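Local structure of Oxidored_FMN domain-containing protein ([Pseudomonas] geniculata N1, 6L6J) at residues P322-P327 against S358-T363; G425-E430 against G440-Y445; P434-W439 against Y530-A535. The protein is a 6-hydroxypseudooxynicotine amine oxidase that carries FMN and a [4Fe-4S] cluster, holds ADP in a second domain, and probably oxidises its substrate through the flavin. All coordinates share one frame; numbering follows the deposited sequence.

Contact 1: P322-P327 against S358-T363; sequences PSIADP and SRIRCT. With SF4 (iron/sulfur cluster), chain C.
The [4Fe-4S] cluster site brings Ile324 and Ala325, near the end of the helix that follows the last strand of the FMN-binding barrel, against Ile360 and Cys362 of an irregular loop. The two backbones approach most closely at Ala325 and Cys362, whose CA atoms are 6.4 Å apart, and no hydrogen bond crosses between them. What joins them is apolar packing, 165 Å² of buried surface over both sides, together with the cluster itself. Cys362 is one of the four cysteine ligands, completed by Cys344, Cys347 and Cys350, and its SG binds iron FE3 at 2.0 Å. Because Cys362 SG stands anti to the backbone N (chi1 179°), it reaches out from the loop toward the cluster and at the same time past the helix, 3.8 Å from Ala325 CA. Ile324 packs with two separate branches. Its CG2 methyl lies 3.7 Å from Cys362 CB and, on the cluster side, 3.6 Å from the sulfide S1 of SF4. The other branch, extended at chi2 (169°), carries CD1 forward to meet Ile360 CD1 tip to tip at 3.6 Å. Ile360 also touches the FMN and Cys350, so the side chain in contact with Ile324 borders the flavin as well. Beyond the contact the helix gives way at Asp326, whose N still donates to Pro322 O at 2.8 Å; its OD2 forms a salt bridge with Lys332. Chemically, one thiolate is tied to iron while Ala325 lies beside its sulfur and Ile324 CG2 covers Cys362 CB and sulfide S1. Such an apolar, buried lining would probably limit water at this side of the cluster and may influence its redox potential.

Contact 2: G425-E430 against G440-Y445; sequences GRLVRE and GRVVDY. With ADP (adenosine-5'-diphosphate), chain D.
Leu427, on the short helix 426-430, faces Val442 and Val443 at the beginning of helix 441-450, and the backbones come nearest between Leu427 and Gly440, with CA atoms 6.4 Å apart. The leucine supplies both contacts. Its CD1 meets Val442 CG1 at 3.6 Å, the two side chains crossing at about a right angle, whereas Val443 runs past it in the opposite direction and places CG2 3.6 Å from Leu427 CB. With CG2 anti to its own carbonyl carbon, Val443 turns this one methyl to both CB and CD1 of Leu427, the root and the tip of the leucine. The two helices belong to the Rossmann-like domain that binds ADP: Val442 and Val443 rest in turn on Pro398 and Leu401 of helix 398-410, which overlaps a probable GxGxxG motif of Rossmann type, and Leu427 reaches Ile653. On the nucleotide side, Arg426 N donates to ADP O1A at 2.8 Å, almost straight at 176°. Gly425 has a positive phi of 41°, and any CB there would run into that same phosphate oxygen. The Arg426 side chain then bends at chi3 and turns the side of its guanidinium to Glu430 in a side-on salt bridge: NE donates to Glu430 OE2 at 2.9 Å and NH2 to the same oxygen at 3.2 Å, less straight at 138°. Both donors point at OE2 within the guanidinium plane, which would fix the rotation of the group, while ADP O2B sits at its edge and NH1 forms a salt bridge with Asp646, an ADP-binding residue.

Contact 3: P434-W439 against Y530-A535; sequences PRLSAW and YYYMAA
Trp439 presents the edge of its six-membered ring to one face of Tyr532 in a T-shaped stack, with ring centroids of Trp439 and Tyr532 4.8 Å apart and planes at 73°. The leading atom is Trp439 CZ3, 3.6 Å from Tyr532 CZ and offset toward the rim of the phenol. On one face of the indole lies Leu436 CD2, centred over the ring, while the other methyl of this leucine, CD1, approaches Tyr532 CE2 obliquely at 3.7 Å. Tyr532 CD1 in turn sits over the face of Tyr531, whose own CD1 lies in plane at the Tyr532 edge. Tyr532 takes a chi1 of 62°, with CG between the backbone N and the carbonyl carbon; this rotamer turns one ring face to the Trp439 edge. Its hydroxyl is hydrogen-bonded to Glu430 OE1. Replacing Tyr532 by an alanine removes the ring, and the Trp439 edge would probably lose the face it abuts, with a gap opened beside Leu436 and Glu430 left without its phenol partner. The segments come from the Rossmann-like domain and the OYE-like second alpha/beta domain, and Arg435 adds a salt bridge to Asp539 of the latter. With no hydrogen bond between 434-439 and 530-535, their direct contact rests mainly on an aromatic edge, an aromatic face and one leucine methyl, CD1; the buried phenol satisfies its polar end with a carboxylate.

In the fold
Contacts 2 and 3 alternate along the chain and have centres 12 Å apart. They join at a polar point, Glu430 OE1 to Tyr532 OH at 2.6 Å, and at packing points such as Leu427 CD1 to Trp439 O at 3.7 Å. Contact 1 closes earlier in the chain; its centre is 19 Å from that of contact 2, yet Thr363 CG2 touches Val442 CG2 at 4.0 Å. Contacts 1 and 3 do not touch, their nearest atoms being about 7 Å apart. The ligands lie near different contacts: contact 1 borders FMN and the cluster, the Trp439 side chain comes within about 7 Å of the cluster, and segment 425-430 of contact 2 borders ADP through Gly425 and Arg426.

Contact 1: P322-P327 against S358-T363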
loop_
_atom_site.group_PDB
_atom_site.type_symbol
_atom_site.label_atom_id
_atom_site.label_comp_id
_atom_site.label_asym_id
_atom_site.label_seq_id
_atom_site.Cartn_x
_atom_site.Cartn_y
_atom_site.Cartn_z
ATOM N N PRO A 322 -0.306 8.500 1.251
ATOM C CA PRO A 322 -1.132 9.500 1.940
ATOM C C PRO A 322 -2.289 10.022 1.074
ATOM O O PRO A 322 -3.407 10.168 1.602
ATOM C CB PRO A 322 -0.129 10.604 2.298
ATOM C CG PRO A 322 1.183 9.844 2.418
ATOM C CD PRO A 322 1.131 8.810 1.310
ATOM N N SER A 323 -2.034 10.239 -0.221
ATOM C CA SER A 323 -3.065 10.667 -1.197
ATOM C C SER A 323 -4.099 9.558 -1.464
ATOM O O SER A 323 -5.174 9.879 -1.990
ATOM C CB SER A 323 -2.426 11.156 -2.490
ATOM O OG SER A 323 -1.793 10.104 -3.181
ATOM N N ILE A 324 -3.756 8.295 -1.227
ATOM C CA ILE A 324 -4.655 7.124 -1.434
ATOM C C ILE A 324 -5.638 7.099 -0.267
ATOM O O ILE A 324 -6.851 7.019 -0.512
ATOM C CB ILE A 324 -3.838 5.822 -1.554
ATOM C CG1 ILE A 324 -3.145 5.715 -2.922
ATOM C CG2 ILE A 324 -4.694 4.589 -1.271
ATOM C CD1 ILE A 324 -2.112 4.590 -3.025
ATOM N N ALA A 325 -5.096 7.205 0.943
ATOM C CA ALA A 325 -5.788 7.187 2.257
ATOM C C ALA A 325 -6.630 8.449 2.425
ATOM O O ALA A 325 -7.712 8.323 3.003
ATOM C CB ALA A 325 -4.770 7.079 3.375
ATOM N N ASP A 326 -6.122 9.619 2.008
ATOM C CA ASP A 326 -6.880 10.899 2.072
ATOM C C ASP A 326 -6.661 11.720 0.802
ATOM O O ASP A 326 -5.895 12.689 0.767
ATOM C CB ASP A 326 -6.588 11.719 3.338
ATOM C CG ASP A 326 -7.782 12.575 3.725
ATOM O OD1 ASP A 326 -8.630 12.801 2.865
ATOM O OD2 ASP A 326 -7.881 12.950 4.898
ATOM N N PRO A 327 -7.393 11.381 -0.275
ATOM C CA PRO A 327 -7.459 12.233 -1.456
ATOM C C PRO A 327 -7.710 13.707 -1.106
ATOM O O PRO A 327 -7.393 14.528 -1.921
ATOM C CB PRO A 327 -8.640 11.689 -2.274
ATOM C CG PRO A 327 -9.178 10.490 -1.506
ATOM C CD PRO A 327 -8.174 10.147 -0.426
ATOM N N SER A 358 -4.140 -6.739 -9.474
ATOM C CA SER A 358 -5.580 -6.467 -9.254
ATOM C C SER A 358 -5.804 -4.997 -8.874
ATOM O O SER A 358 -4.933 -4.419 -8.223
ATOM C CB SER A 358 -6.169 -7.386 -8.209
ATOM O OG SER A 358 -7.279 -6.745 -7.576
ATOM N N ARG A 359 -6.981 -4.460 -9.226
ATOM C CA ARG A 359 -7.526 -3.144 -8.763
ATOM C C ARG A 359 -7.021 -2.819 -7.343
ATOM O O ARG A 359 -7.101 -3.694 -6.461
ATOM C CB ARG A 359 -9.067 -3.172 -8.784
ATOM C CG ARG A 359 -9.724 -1.800 -8.792
ATOM C CD ARG A 359 -11.194 -1.826 -9.162
ATOM N NE ARG A 359 -12.056 -2.072 -8.007
ATOM C CZ ARG A 359 -12.631 -3.238 -7.693
ATOM N NH1 ARG A 359 -12.452 -4.320 -8.425
ATOM N NH2 ARG A 359 -13.399 -3.323 -6.630
ATOM N N ILE A 360 -6.545 -1.595 -7.145
ATOM C CA ILE A 360 -6.008 -1.055 -5.855
ATOM C C ILE A 360 -7.135 -0.941 -4.816
ATOM O O ILE A 360 -8.281 -0.723 -5.199
ATOM C CB ILE A 360 -5.303 0.299 -6.085
ATOM C CG1 ILE A 360 -4.619 0.826 -4.812
ATOM C CG2 ILE A 360 -6.271 1.329 -6.645
ATOM C CD1 ILE A 360 -3.702 2.005 -5.047
ATOM N N ARG A 361 -6.804 -1.113 -3.541
ATOM C CA ARG A 361 -7.708 -0.852 -2.386
ATOM C C ARG A 361 -6.895 -0.171 -1.281
ATOM O O ARG A 361 -5.660 -0.209 -1.371
ATOM C CB ARG A 361 -8.323 -2.147 -1.840
ATOM C CG ARG A 361 -7.386 -2.947 -0.940
ATOM C CD ARG A 361 -7.818 -4.387 -0.806
ATOM N NE ARG A 361 -9.081 -4.501 -0.085
ATOM C CZ ARG A 361 -9.753 -5.637 0.069
ATOM N NH1 ARG A 361 -9.289 -6.756 -0.469
ATOM N NH2 ARG A 361 -10.895 -5.645 0.743
ATOM N N CYS A 362 -7.567 0.356 -0.257
ATOM C CA CYS A 362 -6.941 1.024 0.921
ATOM C C CYS A 362 -7.668 0.616 2.207
ATOM O O CYS A 362 -8.902 0.691 2.263
ATOM C CB CYS A 362 -6.957 2.540 0.788
ATOM S SG CYS A 362 -6.233 3.408 2.205
ATOM N N THR A 363 -6.908 0.198 3.216
ATOM C CA THR A 363 -7.449 -0.179 4.547
ATOM C C THR A 363 -8.225 1.007 5.160
ATOM O O THR A 363 -9.312 0.762 5.822
ATOM C CB THR A 363 -6.309 -0.639 5.453
ATOM O OG1 THR A 363 -5.595 -1.597 4.672
ATOM C CG2 THR A 363 -6.811 -1.187 6.773
HETATM FE FE1 SF4 C . -2.587 0.919 4.110
HETATM FE FE2 SF4 C . -1.723 3.740 3.448
HETATM FE FE3 SF4 C . -4.385 2.717 2.558
HETATM FE FE4 SF4 C . -1.857 1.740 1.226
HETATM S S1 SF4 C . -2.706 3.604 1.571
HETATM S S2 SF4 C . -3.506 0.807 2.212
HETATM S S3 SF4 C . -0.896 1.800 3.100
HETATM S S4 SF4 C . -3.416 2.855 4.390
#

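Contact 2: G425-E430 against G440-Y445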
loop_
_atom_site.group_PDB
_atom_site.type_symbol
_atom_site.label_atom_id
_atom_site.label_comp_id
_atom_site.label_asym_id
_atom_site.label_seq_id
_atom_site.Cartn_x
_atom_site.Cartn_y
_atom_site.Cartn_z
ATOM N N GLY A 425 -11.965 -3.216 18.753
ATOM C CA GLY A 425 -12.069 -4.682 18.657
ATOM C C GLY A 425 -10.687 -5.311 18.589
ATOM O O GLY A 425 -9.879 -5.052 19.495
ATOM N N ARG A 426 -10.412 -6.059 17.517
ATOM C CA ARG A 426 -9.154 -6.831 17.325
ATOM C C ARG A 426 -7.949 -5.887 17.383
ATOM O O ARG A 426 -6.868 -6.338 17.801
ATOM C CB ARG A 426 -9.178 -7.592 16.007
ATOM C CG ARG A 426 -9.262 -6.698 14.778
ATOM C CD ARG A 426 -9.517 -7.524 13.522
ATOM N NE ARG A 426 -8.331 -8.257 13.138
ATOM C CZ ARG A 426 -8.250 -9.084 12.117
ATOM N NH1 ARG A 426 -9.313 -9.314 11.361
ATOM N NH2 ARG A 426 -7.100 -9.693 11.859
ATOM N N LEU A 427 -8.132 -4.618 17.032
ATOM C CA LEU A 427 -7.019 -3.625 16.992
ATOM C C LEU A 427 -6.639 -3.107 18.383
ATOM O O LEU A 427 -5.503 -2.623 18.496
ATOM C CB LEU A 427 -7.371 -2.466 16.065
ATOM C CG LEU A 427 -7.289 -2.801 14.575
ATOM C CD1 LEU A 427 -7.730 -1.597 13.744
ATOM C CD2 LEU A 427 -5.881 -3.255 14.204
ATOM N N VAL A 428 -7.504 -3.215 19.397
ATOM C CA VAL A 428 -7.117 -2.865 20.800
ATOM C C VAL A 428 -5.817 -3.593 21.116
ATOM O O VAL A 428 -4.866 -2.910 21.454
ATOM C CB VAL A 428 -8.200 -3.193 21.847
ATOM C CG1 VAL A 428 -7.612 -3.340 23.237
ATOM C CG2 VAL A 428 -9.317 -2.151 21.861
ATOM N N ARG A 429 -5.783 -4.927 20.973
ATOM C CA ARG A 429 -4.619 -5.783 21.359
ATOM C C ARG A 429 -3.594 -5.872 20.224
ATOM O O ARG A 429 -2.405 -5.891 20.525
ATOM C CB ARG A 429 -5.080 -7.182 21.749
ATOM C CG ARG A 429 -5.801 -7.238 23.086
ATOM C CD ARG A 429 -6.325 -8.623 23.392
ATOM N NE ARG A 429 -7.148 -9.140 22.302
ATOM C CZ ARG A 429 -7.371 -10.436 22.064
ATOM N NH1 ARG A 429 -6.819 -11.370 22.834
ATOM N NH2 ARG A 429 -8.118 -10.802 21.038
ATOM N N GLU A 430 -4.028 -5.903 18.965
ATOM C CA GLU A 430 -3.104 -5.987 17.791
ATOM C C GLU A 430 -2.179 -4.763 17.756
ATOM O O GLU A 430 -0.973 -4.963 17.482
ATOM C CB GLU A 430 -3.848 -6.087 16.450
ATOM C CG GLU A 430 -4.305 -7.482 16.099
ATOM C CD GLU A 430 -4.675 -7.690 14.636
ATOM O OE1 GLU A 430 -3.886 -7.300 13.760
ATOM O OE2 GLU A 430 -5.757 -8.233 14.371
ATOM N N GLY A 440 -3.363 1.427 14.624
ATOM C CA GLY A 440 -4.344 2.000 15.563
ATOM C C GLY A 440 -5.074 3.200 14.961
ATOM O O GLY A 440 -6.179 3.590 15.485
ATOM N N ARG A 441 -4.512 3.813 13.915
ATOM C CA ARG A 441 -5.120 5.043 13.359
ATOM C C ARG A 441 -6.421 4.641 12.659
ATOM O O ARG A 441 -7.319 5.498 12.563
ATOM C CB ARG A 441 -4.131 5.792 12.472
ATOM C CG ARG A 441 -2.876 6.246 13.207
ATOM C CD ARG A 441 -1.768 6.502 12.207
ATOM N NE ARG A 441 -0.448 6.777 12.780
ATOM C CZ ARG A 441 0.647 7.019 12.042
ATOM N NH1 ARG A 441 0.580 6.999 10.713
ATOM N NH2 ARG A 441 1.814 7.239 12.625
ATOM N N VAL A 442 -6.552 3.379 12.233
ATOM C CA VAL A 442 -7.859 2.834 11.754
ATOM C C VAL A 442 -8.918 3.089 12.851
ATOM O O VAL A 442 -10.044 3.550 12.487
ATOM C CB VAL A 442 -7.770 1.352 11.322
ATOM C CG1 VAL A 442 -9.120 0.638 11.321
ATOM C CG2 VAL A 442 -7.121 1.208 9.951
ATOM N N VAL A 443 -8.571 2.860 14.127
ATOM C CA VAL A 443 -9.498 3.045 15.282
ATOM C C VAL A 443 -9.611 4.534 15.598
ATOM O O VAL A 443 -10.745 5.039 15.628
ATOM C CB VAL A 443 -9.065 2.260 16.532
ATOM C CG1 VAL A 443 -10.071 2.421 17.662
ATOM C CG2 VAL A 443 -8.839 0.775 16.246
ATOM N N ASP A 444 -8.486 5.211 15.813
ATOM C CA ASP A 444 -8.455 6.643 16.243
ATOM C C ASP A 444 -9.234 7.521 15.245
ATOM O O ASP A 444 -10.213 8.164 15.667
ATOM C CB ASP A 444 -7.024 7.160 16.437
ATOM C CG ASP A 444 -6.243 6.392 17.490
ATOM O OD1 ASP A 444 -6.880 5.639 18.271
ATOM O OD2 ASP A 444 -5.000 6.547 17.516
ATOM N N TYR A 445 -8.840 7.532 13.973
ATOM C CA TYR A 445 -9.554 8.273 12.897
ATOM C C TYR A 445 -11.084 8.185 13.070
ATOM O O TYR A 445 -11.769 9.202 13.005
ATOM C CB TYR A 445 -9.215 7.780 11.493
ATOM C CG TYR A 445 -10.044 8.481 10.460
ATOM C CD1 TYR A 445 -9.884 9.838 10.245
ATOM C CD2 TYR A 445 -11.058 7.827 9.765
ATOM C CE1 TYR A 445 -10.670 10.517 9.328
ATOM C CE2 TYR A 445 -11.857 8.491 8.844
ATOM C CZ TYR A 445 -11.660 9.842 8.630
ATOM O OH TYR A 445 -12.414 10.536 7.748
HETATM P PB ADP D . -14.017 -6.797 12.849
HETATM O O1B ADP D . -14.451 -5.394 13.206
HETATM O O2B ADP D . -12.697 -6.850 12.080
HETATM O O3B ADP D . -15.117 -7.587 12.185
HETATM P PA ADP D . -13.266 -7.177 15.656
HETATM O O1A ADP D . -12.288 -6.066 15.466
HETATM O O2A ADP D . -12.812 -8.428 16.309
HETATM O O3A ADP D . -13.794 -7.599 14.218
HETATM O "O5'" ADP D . -14.601 -6.603 16.359
HETATM C "C5'" ADP D . -15.407 -7.401 17.258
HETATM C "C4'" ADP D . -15.731 -6.596 18.492
HETATM O "O4'" ADP D . -17.107 -6.869 18.874
HETATM C "C3'" ADP D . -14.891 -6.929 19.738
HETATM O "O3'" ADP D . -14.653 -5.802 20.572
HETATM C "C2'" ADP D . -15.794 -7.950 20.440
HETATM O "O2'" ADP D . -15.491 -8.203 21.797
HETATM C "C1'" ADP D . -17.127 -7.239 20.233
HETATM N N9 ADP D . -18.304 -8.054 20.536
HETATM C C8 ADP D . -18.491 -9.397 20.302
HETATM N N7 ADP D . -19.654 -9.836 20.716
HETATM C C5 ADP D . -20.266 -8.717 21.279
HETATM C C6 ADP D . -21.522 -8.516 21.898
HETATM N N6 ADP D . -22.434 -9.466 22.050
HETATM N N1 ADP D . -21.819 -7.268 22.341
HETATM C C2 ADP D . -20.909 -6.303 22.172
HETATM N N3 ADP D . -19.710 -6.373 21.603
HETATM C C4 ADP D . -19.442 -7.615 21.171
#

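Contact 3: P434-W439 against Y530-A535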
loop_
_atom_site.group_PDB
_atom_site.type_symbol
_atom_site.label_atom_id
_atom_site.label_comp_id
_atom_site.label_asym_id
_atom_site.label_seq_id
_atom_site.Cartn_x
_atom_site.Cartn_y
_atom_site.Cartn_z
ATOM N N PRO A 434 4.387 -5.794 18.684
ATOM C CA PRO A 434 5.516 -5.088 18.085
ATOM C C PRO A 434 5.305 -4.810 16.586
ATOM O O PRO A 434 4.924 -5.700 15.843
ATOM C CB PRO A 434 6.706 -6.035 18.290
ATOM C CG PRO A 434 6.288 -6.915 19.438
ATOM C CD PRO A 434 4.791 -7.085 19.262
ATOM N N ARG A 435 5.530 -3.548 16.242
ATOM C CA ARG A 435 5.598 -2.882 14.909
ATOM C C ARG A 435 4.224 -2.802 14.244
ATOM O O ARG A 435 4.192 -2.363 13.090
ATOM C CB ARG A 435 6.781 -3.359 14.056
ATOM C CG ARG A 435 6.810 -4.793 13.579
ATOM C CD ARG A 435 8.222 -5.375 13.652
ATOM N NE ARG A 435 9.221 -4.439 13.184
ATOM C CZ ARG A 435 10.535 -4.525 13.377
ATOM N NH1 ARG A 435 11.052 -5.558 14.006
ATOM N NH2 ARG A 435 11.340 -3.588 12.901
ATOM N N LEU A 436 3.147 -2.955 15.015
ATOM C CA LEU A 436 1.755 -2.828 14.515
ATOM C C LEU A 436 1.097 -1.581 15.096
ATOM O O LEU A 436 -0.121 -1.484 15.043
ATOM C CB LEU A 436 0.956 -4.072 14.919
ATOM C CG LEU A 436 1.200 -5.343 14.113
ATOM C CD1 LEU A 436 0.019 -6.273 14.290
ATOM C CD2 LEU A 436 1.439 -5.054 12.635
ATOM N N SER A 437 1.877 -0.635 15.596
ATOM C CA SER A 437 1.383 0.551 16.342
ATOM C C SER A 437 0.546 1.455 15.439
ATOM O O SER A 437 -0.571 1.821 15.871
ATOM C CB SER A 437 2.512 1.313 16.961
ATOM O OG SER A 437 1.993 2.283 17.831
ATOM N N ALA A 438 1.079 1.839 14.269
ATOM C CA ALA A 438 0.406 2.729 13.281
ATOM C C ALA A 438 -0.996 2.214 12.896
ATOM O O ALA A 438 -1.819 3.028 12.515
ATOM C CB ALA A 438 1.256 2.857 12.047
ATOM N N TRP A 439 -1.279 0.909 12.983
ATOM C CA TRP A 439 -2.586 0.343 12.541
ATOM C C TRP A 439 -3.706 0.806 13.489
ATOM O O TRP A 439 -4.878 0.616 13.131
ATOM C CB TRP A 439 -2.537 -1.189 12.374
ATOM C CG TRP A 439 -1.530 -1.662 11.358
ATOM C CD1 TRP A 439 -0.441 -0.989 10.857
ATOM C CD2 TRP A 439 -1.488 -2.957 10.756
ATOM N NE1 TRP A 439 0.252 -1.768 9.976
ATOM C CE2 TRP A 439 -0.362 -2.989 9.908
ATOM C CE3 TRP A 439 -2.289 -4.093 10.871
ATOM C CZ2 TRP A 439 -0.018 -4.124 9.181
ATOM C CZ3 TRP A 439 -1.944 -5.220 10.160
ATOM C CH2 TRP A 439 -0.821 -5.230 9.327
ATOM N N TYR A 530 -0.002 -17.115 6.847
ATOM C CA TYR A 530 0.848 -16.667 5.704
ATOM C C TYR A 530 0.939 -15.131 5.640
ATOM O O TYR A 530 1.491 -14.586 4.635
ATOM C CB TYR A 530 0.318 -17.220 4.365
ATOM C CG TYR A 530 0.478 -18.707 4.138
ATOM C CD1 TYR A 530 0.976 -19.554 5.117
ATOM C CD2 TYR A 530 0.094 -19.280 2.936
ATOM C CE1 TYR A 530 1.129 -20.915 4.900
ATOM C CE2 TYR A 530 0.202 -20.643 2.710
ATOM C CZ TYR A 530 0.727 -21.463 3.690
ATOM O OH TYR A 530 0.880 -22.781 3.407
ATOM N N TYR A 531 0.426 -14.411 6.644
ATOM C CA TYR A 531 0.543 -12.921 6.683
ATOM C C TYR A 531 1.391 -12.489 7.895
ATOM O O TYR A 531 2.386 -13.150 8.175
ATOM C CB TYR A 531 -0.877 -12.374 6.517
ATOM C CG TYR A 531 -0.984 -10.897 6.260
ATOM C CD1 TYR A 531 0.109 -10.137 5.883
ATOM C CD2 TYR A 531 -2.184 -10.237 6.434
ATOM C CE1 TYR A 531 0.013 -8.768 5.701
ATOM C CE2 TYR A 531 -2.304 -8.868 6.220
ATOM C CZ TYR A 531 -1.199 -8.121 5.863
ATOM O OH TYR A 531 -1.300 -6.766 5.654
ATOM N N TYR A 532 1.000 -11.470 8.649
ATOM C CA TYR A 532 1.858 -10.812 9.675
ATOM C C TYR A 532 1.709 -11.435 11.070
ATOM O O TYR A 532 2.622 -11.271 11.872
ATOM C CB TYR A 532 1.475 -9.334 9.769
ATOM C CG TYR A 532 0.053 -9.105 10.216
ATOM C CD1 TYR A 532 -0.977 -9.036 9.299
ATOM C CD2 TYR A 532 -0.266 -8.935 11.551
ATOM C CE1 TYR A 532 -2.286 -8.786 9.679
ATOM C CE2 TYR A 532 -1.565 -8.691 11.955
ATOM C CZ TYR A 532 -2.582 -8.616 11.020
ATOM O OH TYR A 532 -3.867 -8.376 11.428
ATOM N N MET A 533 0.582 -12.076 11.390
ATOM C CA MET A 533 0.255 -12.421 12.797
ATOM C C MET A 533 1.314 -13.352 13.397
ATOM O O MET A 533 1.655 -13.182 14.577
ATOM C CB MET A 533 -1.106 -13.090 12.928
ATOM C CG MET A 533 -1.467 -13.450 14.365
ATOM S SD MET A 533 -1.267 -12.086 15.560
ATOM C CE MET A 533 -2.865 -11.282 15.420
ATOM N N ALA A 534 1.829 -14.296 12.634
ATOM C CA ALA A 534 2.819 -15.266 13.148
ATOM C C ALA A 534 4.185 -14.590 13.257
ATOM O O ALA A 534 4.887 -14.884 14.247
ATOM C CB ALA A 534 2.864 -16.506 12.292
ATOM N N ALA A 535 4.567 -13.752 12.286
ATOM C CA ALA A 535 5.882 -13.066 12.298
ATOM C C ALA A 535 5.878 -12.087 13.473
ATOM O O ALA A 535 6.936 -11.896 14.124
ATOM C CB ALA A 535 6.181 -12.355 10.997
#